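Conserved hypothetical secreted protein (Helicobacter pylori, PDB 4RNY) is a zinc-binding determinant of helical cell shape whose M23 peptidase domain probably acts as a metalloendopeptidase. Local coordinates at residues 93-98 against 135-140; 109-114 against 152-157; 119-124 against 168-173. All blocks are in the same frame, centred on the assembly; numbering follows the deposited sequence.

Followed from the N terminus, the chain lays down 93-98, 109-114 and 119-124, then returns with 135-140, 152-157 and 168-173 in the same order, so the three contacts all cross and none nests. Contact 1 closes a loop of 36 residues that carries helices 101-109 and 112-121 and joins two strands of one antiparallel sheet. Contacts 2 and 3 close loops of 37 and 43 residues and seat the start and the end of helix 112-121 on the next two strands of that sheet. Ile-139 meets Leu-114 between contacts 1 and 2, while Ile-156 meets Leu-170 between contacts 2 and 3. Together they bind the helical excursion to successive sheet strands.

Contact 1: residues 93-98 against 135-140; sequences LLLSLQ and DKIAIV
Leu-93 and Ile-139 pair across two neighbouring antiparallel strands whose axes come within 4.7 Å and run at 171° to each other. Their backbones exchange two hydrogen bonds, with Leu-93 N only 2.7 Å from Ile-139 O, and Leu-95 and Ile-137 repeat the exchange. There the bond from Leu-95 N to Ile-137 O is the bent one, 133° at the hydrogen, although it arrives close to the C=O direction. Just beyond the strand, Leu-97 N continues the series to Asp-135 O at 2.9 Å. Between these, Leu-94 with Ala-138 and Ser-96 with Lys-136 form non-hydrogen-bonded pairs, their backbone polar groups turned instead to neighbours on the outer flanks, and CA-H...O contacts fill in, Ala-138 CA lying 3.1 Å from Leu-93 O.

Leu-93, Leu-95, Ile-137 and Ile-139 share one side of the sheet. Leu-93 CD2 lies beside Ile-139 CD1 at 4.0 Å, the two side chains pointing the same way. Leu-97, joining from just beyond the strand with CG anti to its carbonyl carbon (chi1 -63°), sends CD2 obliquely across to Ile-137 CD1 at 3.9 Å. On the reverse side, small Ala-138 offers CB to Leu-94 CD2 at 4.3 Å, and the long Lys-136 leads its amine off to the exposed surface. Asp-135 is held by Val-132 N, which accounts for its carboxylate OD2.

The four-residue apolar side is covered by helix 101-109 through Ala-108 and Ile-105, and by helix 112-121 through Leu-118 and Leu-114. Within the sheet, strand 357-361 flanks 87-96 and strand 153-163 flanks 136-146.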
loop_
_atom_site.group_PDB
_atom_site.type_symbol
_atom_site.label_atom_id
_atom_site.label_comp_id
_atom_site.label_asym_id
_atom_site.label_seq_id
_atom_site.Cartn_x
_atom_site.Cartn_y
_atom_site.Cartn_z
ATOM N N LEU A 93 -21.069 -3.600 -2.123
ATOM C CA LEU A 93 -21.383 -3.979 -3.491
ATOM C C LEU A 93 -22.010 -5.362 -3.464
ATOM O O LEU A 93 -21.464 -6.253 -2.832
ATOM C CB LEU A 93 -20.123 -4.006 -4.372
ATOM C CG LEU A 93 -20.217 -4.695 -5.715
ATOM C CD1 LEU A 93 -21.225 -3.931 -6.530
ATOM C CD2 LEU A 93 -18.898 -4.767 -6.470
ATOM N N LEU A 94 -23.168 -5.499 -4.124
ATOM C CA LEU A 94 -23.842 -6.776 -4.328
ATOM C C LEU A 94 -23.921 -6.938 -5.837
ATOM O O LEU A 94 -24.464 -6.069 -6.567
ATOM C CB LEU A 94 -25.229 -6.759 -3.684
ATOM C CG LEU A 94 -25.349 -6.202 -2.264
ATOM C CD1 LEU A 94 -26.810 -6.146 -1.871
ATOM C CD2 LEU A 94 -24.572 -7.044 -1.265
ATOM N N LEU A 95 -23.318 -8.005 -6.328
ATOM C CA LEU A 95 -23.101 -8.183 -7.729
ATOM C C LEU A 95 -23.472 -9.614 -8.148
ATOM O O LEU A 95 -23.103 -10.605 -7.491
ATOM C CB LEU A 95 -21.641 -7.883 -8.061
ATOM C CG LEU A 95 -21.244 -7.959 -9.525
ATOM C CD1 LEU A 95 -21.899 -6.844 -10.317
ATOM C CD2 LEU A 95 -19.743 -7.913 -9.716
ATOM N N SER A 96 -24.209 -9.705 -9.254
ATOM C CA SER A 96 -24.529 -10.966 -9.887
ATOM C C SER A 96 -23.872 -10.849 -11.224
ATOM O O SER A 96 -24.191 -9.918 -11.946
ATOM C CB SER A 96 -26.046 -11.127 -10.030
ATOM O OG SER A 96 -26.343 -12.269 -10.817
ATOM N N LEU A 97 -22.940 -11.719 -11.568
ATOM C CA LEU A 97 -22.131 -11.519 -12.752
ATOM C C LEU A 97 -22.884 -11.697 -14.038
ATOM O O LEU A 97 -23.684 -12.586 -14.156
ATOM C CB LEU A 97 -20.934 -12.441 -12.774
ATOM C CG LEU A 97 -19.860 -12.359 -11.711
ATOM C CD1 LEU A 97 -18.868 -13.443 -12.034
ATOM C CD2 LEU A 97 -19.181 -11.010 -11.793
ATOM N N GLN A 98 -22.587 -10.828 -14.980
ATOM C CA GLN A 98 -23.240 -10.782 -16.262
ATOM C C GLN A 98 -22.243 -11.092 -17.310
ATOM O O GLN A 98 -22.578 -11.658 -18.309
ATOM C CB GLN A 98 -23.835 -9.417 -16.545
ATOM C CG GLN A 98 -24.951 -9.003 -15.628
ATOM C CD GLN A 98 -26.044 -10.027 -15.604
ATOM O OE1 GLN A 98 -26.465 -10.488 -16.637
ATOM N NE2 GLN A 98 -26.479 -10.415 -14.422
ATOM N N ASP A 135 -22.968 -16.186 -10.884
ATOM C CA ASP A 135 -22.212 -16.285 -9.641
ATOM C C ASP A 135 -22.323 -14.926 -8.981
ATOM O O ASP A 135 -22.513 -13.908 -9.663
ATOM C CB ASP A 135 -20.734 -16.595 -9.906
ATOM C CG ASP A 135 -20.471 -18.053 -10.142
ATOM O OD1 ASP A 135 -21.224 -18.893 -9.638
ATOM O OD2 ASP A 135 -19.467 -18.362 -10.830
ATOM N N LYS A 136 -22.209 -14.901 -7.652
ATOM C CA LYS A 136 -22.394 -13.692 -6.878
ATOM C C LYS A 136 -21.059 -13.192 -6.278
ATOM O O LYS A 136 -20.203 -13.970 -5.898
ATOM C CB LYS A 136 -23.421 -13.926 -5.769
ATOM C CG LYS A 136 -24.800 -14.427 -6.250
ATOM C CD LYS A 136 -25.576 -15.108 -5.105
ATOM C CE LYS A 136 -26.855 -15.848 -5.548
ATOM N NZ LYS A 136 -26.691 -17.320 -5.860
ATOM N N ILE A 137 -20.916 -11.884 -6.200
ATOM C CA ILE A 137 -19.779 -11.254 -5.548
ATOM C C ILE A 137 -20.339 -10.161 -4.662
ATOM O O ILE A 137 -21.150 -9.334 -5.122
ATOM C CB ILE A 137 -18.786 -10.664 -6.533
ATOM C CG1 ILE A 137 -18.105 -11.754 -7.307
ATOM C CG2 ILE A 137 -17.718 -9.800 -5.819
ATOM C CD1 ILE A 137 -17.234 -11.239 -8.408
ATOM N N ALA A 138 -19.980 -10.210 -3.385
ATOM C CA ALA A 138 -20.225 -9.103 -2.444
ATOM C C ALA A 138 -18.938 -8.510 -1.865
ATOM O O ALA A 138 -18.004 -9.227 -1.530
ATOM C CB ALA A 138 -21.097 -9.565 -1.294
ATOM N N ILE A 139 -18.925 -7.189 -1.686
ATOM C CA ILE A 139 -17.749 -6.542 -1.083
ATOM C C ILE A 139 -18.184 -5.382 -0.234
ATOM O O ILE A 139 -18.879 -4.474 -0.714
ATOM C CB ILE A 139 -16.769 -5.990 -2.127
ATOM C CG1 ILE A 139 -16.673 -6.901 -3.349
ATOM C CG2 ILE A 139 -15.391 -5.776 -1.497
ATOM C CD1 ILE A 139 -15.788 -6.277 -4.443
ATOM N N VAL A 140 -17.720 -5.408 1.011
ATOM C CA VAL A 140 -17.803 -4.286 1.921
ATOM C C VAL A 140 -16.419 -3.664 1.981
ATOM O O VAL A 140 -15.409 -4.349 2.246
ATOM C CB VAL A 140 -18.235 -4.741 3.339
ATOM C CG1 VAL A 140 -18.246 -3.552 4.297
ATOM C CG2 VAL A 140 -19.623 -5.368 3.254
#

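Contact 2: residues 109-114 against 152-157; sequences TNDPLL and GQPTIK. With SO4 (sulfate ion), chain F.
The capped N terminus of helix 112-121 sits against the start of strand 153-163, with Leu-113 and Leu-114 closing on Pro-154. The proline ring is a compact apolar wedge: its CD meets Leu-113 CB at 3.8 Å, and its CG meets Leu-114 CB at 3.9 Å. Leu-114, its CG turned anti to the backbone N (chi1 -177°), carries CD1 onward to Ile-156 CG1 at 4.0 Å. The Leu-113 side chain extends toward the corner at Gly-152, CD1 lying 3.3 Å from Gly-152 O, and crosses that of Gln-153 at roughly a right angle. The Gln-153 amide is fixed from elsewhere, since Gln-117 NE2 donates to its OE1 and to Pro-154 O.

Asp-111 suits the N-cap because its short carboxylate can reach forward to the first turn. OD1 accepts from Leu-114 N at 3.0 Å, the donor standing above the carboxylate plane, while OD2 forms a salt bridge with Arg-143, which also donates to Gly-152 O. Gly-152, at a positive phi (70°) easy for a residue without CB, donates its N-H to a sulfate, most likely from the crystallisation solution, which Thr-44 also binds. This is an aspartate N-capped helix packed on one face of an antiparallel beta-sheet.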
loop_
_atom_site.group_PDB
_atom_site.type_symbol
_atom_site.label_atom_id
_atom_site.label_comp_id
_atom_site.label_asym_id
_atom_site.label_seq_id
_atom_site.Cartn_x
_atom_site.Cartn_y
_atom_site.Cartn_z
ATOM N N THR A 109 -18.810 -0.032 -10.104
ATOM C CA THR A 109 -18.145 0.854 -9.131
ATOM C C THR A 109 -17.217 1.915 -9.759
ATOM O O THR A 109 -16.873 2.891 -9.111
ATOM C CB THR A 109 -17.245 0.039 -8.161
ATOM O OG1 THR A 109 -16.246 -0.644 -8.912
ATOM C CG2 THR A 109 -18.030 -0.946 -7.384
ATOM N N ASN A 110 -16.788 1.712 -10.996
ATOM C CA ASN A 110 -15.864 2.594 -11.640
ATOM C C ASN A 110 -14.510 2.469 -10.927
ATOM O O ASN A 110 -13.717 3.398 -10.948
ATOM C CB ASN A 110 -16.350 4.066 -11.614
ATOM C CG ASN A 110 -17.809 4.234 -12.047
ATOM O OD1 ASN A 110 -18.159 3.913 -13.164
ATOM N ND2 ASN A 110 -18.639 4.791 -11.172
ATOM N N ASP A 111 -14.225 1.298 -10.350
ATOM C CA ASP A 111 -13.131 1.192 -9.378
ATOM C C ASP A 111 -12.310 -0.020 -9.721
ATOM O O ASP A 111 -12.462 -1.078 -9.136
ATOM C CB ASP A 111 -13.676 1.185 -7.944
ATOM C CG ASP A 111 -12.578 1.356 -6.865
ATOM O OD1 ASP A 111 -11.420 1.111 -7.180
ATOM O OD2 ASP A 111 -12.880 1.716 -5.702
ATOM N N PRO A 112 -11.400 0.150 -10.674
ATOM C CA PRO A 112 -10.585 -0.962 -11.107
ATOM C C PRO A 112 -9.606 -1.451 -10.042
ATOM O O PRO A 112 -9.219 -2.634 -10.063
ATOM C CB PRO A 112 -9.823 -0.392 -12.310
ATOM C CG PRO A 112 -9.810 1.089 -12.099
ATOM C CD PRO A 112 -11.115 1.389 -11.426
ATOM N N LEU A 113 -9.183 -0.547 -9.144
ATOM C CA LEU A 113 -8.289 -0.934 -8.054
ATOM C C LEU A 113 -9.065 -1.926 -7.174
ATOM O O LEU A 113 -8.529 -2.897 -6.755
ATOM C CB LEU A 113 -7.825 0.263 -7.203
ATOM C CG LEU A 113 -7.150 1.461 -7.918
ATOM C CD1 LEU A 113 -6.735 2.544 -6.911
ATOM C CD2 LEU A 113 -5.969 1.068 -8.777
ATOM N N LEU A 114 -10.328 -1.659 -6.909
ATOM C CA LEU A 114 -11.136 -2.611 -6.111
ATOM C C LEU A 114 -11.201 -3.993 -6.793
ATOM O O LEU A 114 -10.997 -5.035 -6.146
ATOM C CB LEU A 114 -12.529 -2.063 -5.847
ATOM C CG LEU A 114 -13.398 -2.978 -4.954
ATOM C CD1 LEU A 114 -13.008 -2.911 -3.483
ATOM C CD2 LEU A 114 -14.854 -2.602 -5.120
ATOM N N GLY A 152 -6.194 7.351 -3.791
ATOM C CA GLY A 152 -5.614 6.237 -3.063
ATOM C C GLY A 152 -6.302 4.924 -3.423
ATOM O O GLY A 152 -6.925 4.807 -4.486
ATOM N N GLN A 153 -6.156 3.942 -2.541
ATOM C CA GLN A 153 -6.694 2.587 -2.734
ATOM C C GLN A 153 -7.928 2.350 -1.860
ATOM O O GLN A 153 -7.964 2.794 -0.703
ATOM C CB GLN A 153 -5.661 1.548 -2.287
ATOM C CG GLN A 153 -4.348 1.612 -3.028
ATOM C CD GLN A 153 -4.419 0.916 -4.369
ATOM O OE1 GLN A 153 -5.077 -0.150 -4.555
ATOM N NE2 GLN A 153 -3.707 1.477 -5.312
ATOM N N PRO A 154 -8.898 1.581 -2.368
ATOM C CA PRO A 154 -9.917 1.089 -1.445
ATOM C C PRO A 154 -9.319 0.142 -0.413
ATOM O O PRO A 154 -8.220 -0.384 -0.621
ATOM C CB PRO A 154 -10.894 0.349 -2.356
ATOM C CG PRO A 154 -10.120 -0.029 -3.566
ATOM C CD PRO A 154 -8.932 0.892 -3.671
ATOM N N THR A 155 -10.035 -0.070 0.682
ATOM C CA THR A 155 -9.724 -1.150 1.589
ATOM C C THR A 155 -10.905 -2.073 1.761
ATOM O O THR A 155 -11.985 -1.639 2.151
ATOM C CB THR A 155 -9.331 -0.609 2.986
ATOM O OG1 THR A 155 -8.072 0.049 2.863
ATOM C CG2 THR A 155 -9.165 -1.713 3.960
ATOM N N ILE A 156 -10.699 -3.349 1.500
ATOM C CA ILE A 156 -11.741 -4.346 1.656
ATOM C C ILE A 156 -11.861 -4.724 3.127
ATOM O O ILE A 156 -10.871 -5.111 3.745
ATOM C CB ILE A 156 -11.406 -5.594 0.840
ATOM C CG1 ILE A 156 -11.450 -5.247 -0.659
ATOM C CG2 ILE A 156 -12.368 -6.750 1.180
ATOM C CD1 ILE A 156 -11.094 -6.404 -1.543
ATOM N N LYS A 157 -13.049 -4.601 3.678
ATOM C CA LYS A 157 -13.400 -5.106 5.030
ATOM C C LYS A 157 -13.958 -6.525 5.051
ATOM O O LYS A 157 -13.607 -7.329 5.906
ATOM C CB LYS A 157 -14.442 -4.178 5.696
ATOM C CG LYS A 157 -14.075 -2.697 5.671
ATOM C CD LYS A 157 -12.761 -2.433 6.397
ATOM C CE LYS A 157 -12.863 -2.742 7.881
ATOM N NZ LYS A 157 -13.891 -1.898 8.569
HETATM S S SO4 F . -4.545 9.181 -6.919
HETATM O O1 SO4 F . -5.543 10.044 -7.366
HETATM O O2 SO4 F . -3.507 9.783 -6.172
HETATM O O3 SO4 F . -5.103 8.249 -6.095
HETATM O O4 SO4 F . -3.977 8.546 -8.019
#

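Contact 3: residues 119-124 against 168-173; sequences MNAYKK and YYLFSH. With SO4 (sulfate ion), chain E.
Ala-121, at the end of helix 112-121, faces Leu-170 on strand 166-172 with their CA atoms 8.2 Å apart, a spacing that side chains rather than backbones must bridge. Ala-121 is small enough to let the helix end come close, and its CB touches Leu-170 CD2 at 4.0 Å.

Tyr-122 makes the largest share of the contact, where an aromatic ring spans the gap and a hydroxyl can finish the reach. Its OH donates to the backbone oxygen Tyr-168 O at 2.7 Å, approaching from above the carbonyl plane, about 40° out of it. Tyr-168 CB lies in the plane of the Tyr-122 ring, at its edge, 3.7 Å from CE1. Leu-170 CB comes to within 4.1 Å of Tyr-122 CZ; with CG anti to its backbone N (chi1 167°), Leu-170 then sends CD2 on to Ala-121. The hydrogen bond and this apolar flank together help set the position of the Tyr-122 ring.

Tyr-169 takes the other side of the strand. Its N donates to two oxygens of a second sulfate of the same likely origin, O1 at 3.0 Å and O2 at 3.1 Å; Ser-181 holds the same ion. The Tyr-169 ring also makes a cation-pi contact with Lys-340 of helix 326-348.

Tyr-122 rests besides on Ala-159 and Val-161 of strand 153-163, which pairs with 166-172, while strand 178-179 adjoins the latter and places Tyr-178 against Leu-170.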
loop_
_atom_site.group_PDB
_atom_site.type_symbol
_atom_site.label_atom_id
_atom_site.label_comp_id
_atom_site.label_asym_id
_atom_site.label_seq_id
_atom_site.Cartn_x
_atom_site.Cartn_y
_atom_site.Cartn_z
ATOM N N MET A 119 -9.507 -9.774 -7.042
ATOM C CA MET A 119 -8.867 -10.829 -7.840
ATOM C C MET A 119 -7.620 -11.387 -7.170
ATOM O O MET A 119 -7.485 -12.614 -7.039
ATOM C CB MET A 119 -8.525 -10.332 -9.251
ATOM C CG MET A 119 -7.696 -11.324 -10.090
ATOM S SD MET A 119 -7.311 -10.584 -11.685
ATOM C CE MET A 119 -8.961 -10.337 -12.381
ATOM N N ASN A 120 -6.734 -10.502 -6.706
ATOM C CA ASN A 120 -5.526 -10.964 -6.063
ATOM C C ASN A 120 -5.823 -11.650 -4.744
ATOM O O ASN A 120 -5.240 -12.681 -4.462
ATOM C CB ASN A 120 -4.502 -9.839 -5.857
ATOM C CG ASN A 120 -3.860 -9.417 -7.156
ATOM O OD1 ASN A 120 -3.478 -10.265 -7.954
ATOM N ND2 ASN A 120 -3.759 -8.116 -7.390
ATOM N N ALA A 121 -6.727 -11.104 -3.947
ATOM C CA ALA A 121 -6.996 -11.670 -2.639
ATOM C C ALA A 121 -7.550 -13.121 -2.747
ATOM O O ALA A 121 -7.400 -13.867 -1.827
ATOM C CB ALA A 121 -7.980 -10.794 -1.857
ATOM N N TYR A 122 -8.214 -13.448 -3.866
ATOM C CA TYR A 122 -8.857 -14.730 -4.086
ATOM C C TYR A 122 -8.038 -15.653 -4.993
ATOM O O TYR A 122 -8.460 -16.786 -5.251
ATOM C CB TYR A 122 -10.270 -14.555 -4.672
ATOM C CG TYR A 122 -11.335 -14.320 -3.602
ATOM C CD1 TYR A 122 -12.012 -15.382 -3.017
ATOM C CD2 TYR A 122 -11.648 -13.059 -3.181
ATOM C CE1 TYR A 122 -12.965 -15.172 -2.026
ATOM C CE2 TYR A 122 -12.622 -12.824 -2.212
ATOM C CZ TYR A 122 -13.274 -13.874 -1.618
ATOM O OH TYR A 122 -14.249 -13.656 -0.643
ATOM N N LYS A 123 -6.865 -15.223 -5.438
ATOM C CA LYS A 123 -6.239 -15.892 -6.570
ATOM C C LYS A 123 -5.867 -17.349 -6.301
ATOM O O LYS A 123 -5.851 -18.145 -7.219
ATOM C CB LYS A 123 -5.069 -15.085 -7.149
ATOM C CG LYS A 123 -3.791 -15.017 -6.328
ATOM C CD LYS A 123 -2.675 -14.237 -7.054
ATOM C CE LYS A 123 -2.595 -14.520 -8.560
ATOM N NZ LYS A 123 -1.314 -14.096 -9.211
ATOM N N LYS A 124 -5.650 -17.705 -5.039
ATOM C CA LYS A 124 -5.358 -19.074 -4.678
ATOM C C LYS A 124 -6.557 -19.855 -4.133
ATOM O O LYS A 124 -6.387 -20.963 -3.697
ATOM C CB LYS A 124 -4.225 -19.067 -3.634
ATOM C CG LYS A 124 -2.885 -18.554 -4.180
ATOM C CD LYS A 124 -1.890 -18.240 -3.066
ATOM C CE LYS A 124 -1.289 -19.495 -2.455
ATOM N NZ LYS A 124 -1.015 -19.347 -0.995
ATOM N N TYR A 168 -17.187 -18.276 -0.522
ATOM C CA TYR A 168 -15.807 -18.118 -0.059
ATOM C C TYR A 168 -15.683 -16.717 0.520
ATOM O O TYR A 168 -15.867 -15.717 -0.213
ATOM C CB TYR A 168 -14.841 -18.274 -1.211
ATOM C CG TYR A 168 -14.879 -19.624 -1.910
ATOM C CD1 TYR A 168 -15.892 -19.937 -2.798
ATOM C CD2 TYR A 168 -13.898 -20.559 -1.692
ATOM C CE1 TYR A 168 -15.921 -21.163 -3.463
ATOM C CE2 TYR A 168 -13.907 -21.781 -2.356
ATOM C CZ TYR A 168 -14.941 -22.075 -3.225
ATOM O OH TYR A 168 -14.960 -23.264 -3.865
ATOM N N TYR A 169 -15.380 -16.641 1.814
ATOM C CA TYR A 169 -15.354 -15.374 2.514
ATOM C C TYR A 169 -13.942 -14.866 2.813
ATOM O O TYR A 169 -12.993 -15.634 3.013
ATOM C CB TYR A 169 -16.092 -15.451 3.841
ATOM C CG TYR A 169 -17.583 -15.559 3.734
ATOM C CD1 TYR A 169 -18.189 -16.803 3.555
ATOM C CD2 TYR A 169 -18.388 -14.441 3.843
ATOM C CE1 TYR A 169 -19.556 -16.928 3.470
ATOM C CE2 TYR A 169 -19.761 -14.550 3.741
ATOM C CZ TYR A 169 -20.332 -15.803 3.558
ATOM O OH TYR A 169 -21.683 -15.939 3.450
ATOM N N LEU A 170 -13.837 -13.547 2.926
ATOM C CA LEU A 170 -12.582 -12.894 3.264
ATOM C C LEU A 170 -12.943 -11.818 4.284
ATOM O O LEU A 170 -13.875 -11.038 4.056
ATOM C CB LEU A 170 -12.055 -12.288 1.977
ATOM C CG LEU A 170 -10.923 -11.306 2.021
ATOM C CD1 LEU A 170 -9.632 -12.102 2.133
ATOM C CD2 LEU A 170 -10.914 -10.430 0.785
ATOM N N PHE A 171 -12.232 -11.776 5.397
ATOM C CA PHE A 171 -12.478 -10.801 6.435
ATOM C C PHE A 171 -11.158 -10.108 6.811
ATOM O O PHE A 171 -10.173 -10.766 7.047
ATOM C CB PHE A 171 -13.024 -11.507 7.675
ATOM C CG PHE A 171 -14.337 -12.242 7.456
ATOM C CD1 PHE A 171 -15.520 -11.586 7.619
ATOM C CD2 PHE A 171 -14.349 -13.592 7.174
ATOM C CE1 PHE A 171 -16.722 -12.239 7.412
ATOM C CE2 PHE A 171 -15.538 -14.273 7.014
ATOM C CZ PHE A 171 -16.722 -13.602 7.129
ATOM N N SER A 172 -11.174 -8.791 6.870
ATOM C CA SER A 172 -10.045 -7.996 7.334
ATOM C C SER A 172 -9.926 -8.150 8.846
ATOM O O SER A 172 -10.857 -8.624 9.532
ATOM C CB SER A 172 -10.232 -6.508 6.977
ATOM O OG SER A 172 -11.314 -5.922 7.674
ATOM N N HIS A 173 -8.771 -7.746 9.353
ATOM C CA HIS A 173 -8.500 -7.736 10.781
ATOM C C HIS A 173 -7.650 -6.500 11.059
ATOM O O HIS A 173 -6.999 -5.994 10.143
ATOM C CB HIS A 173 -7.772 -9.005 11.196
ATOM C CG HIS A 173 -7.632 -9.159 12.672
ATOM N ND1 HIS A 173 -8.557 -9.832 13.445
ATOM C CD2 HIS A 173 -6.681 -8.725 13.529
ATOM C CE1 HIS A 173 -8.165 -9.828 14.705
ATOM N NE2 HIS A 173 -7.022 -9.177 14.780
HETATM S S SO4 E . -14.590 -19.663 3.675
HETATM O O1 SO4 E . -15.630 -18.697 4.046
HETATM O O2 SO4 E . -14.032 -19.416 2.319
HETATM O O3 SO4 E . -13.501 -19.579 4.668
HETATM O O4 SO4 E . -15.118 -21.053 3.654
#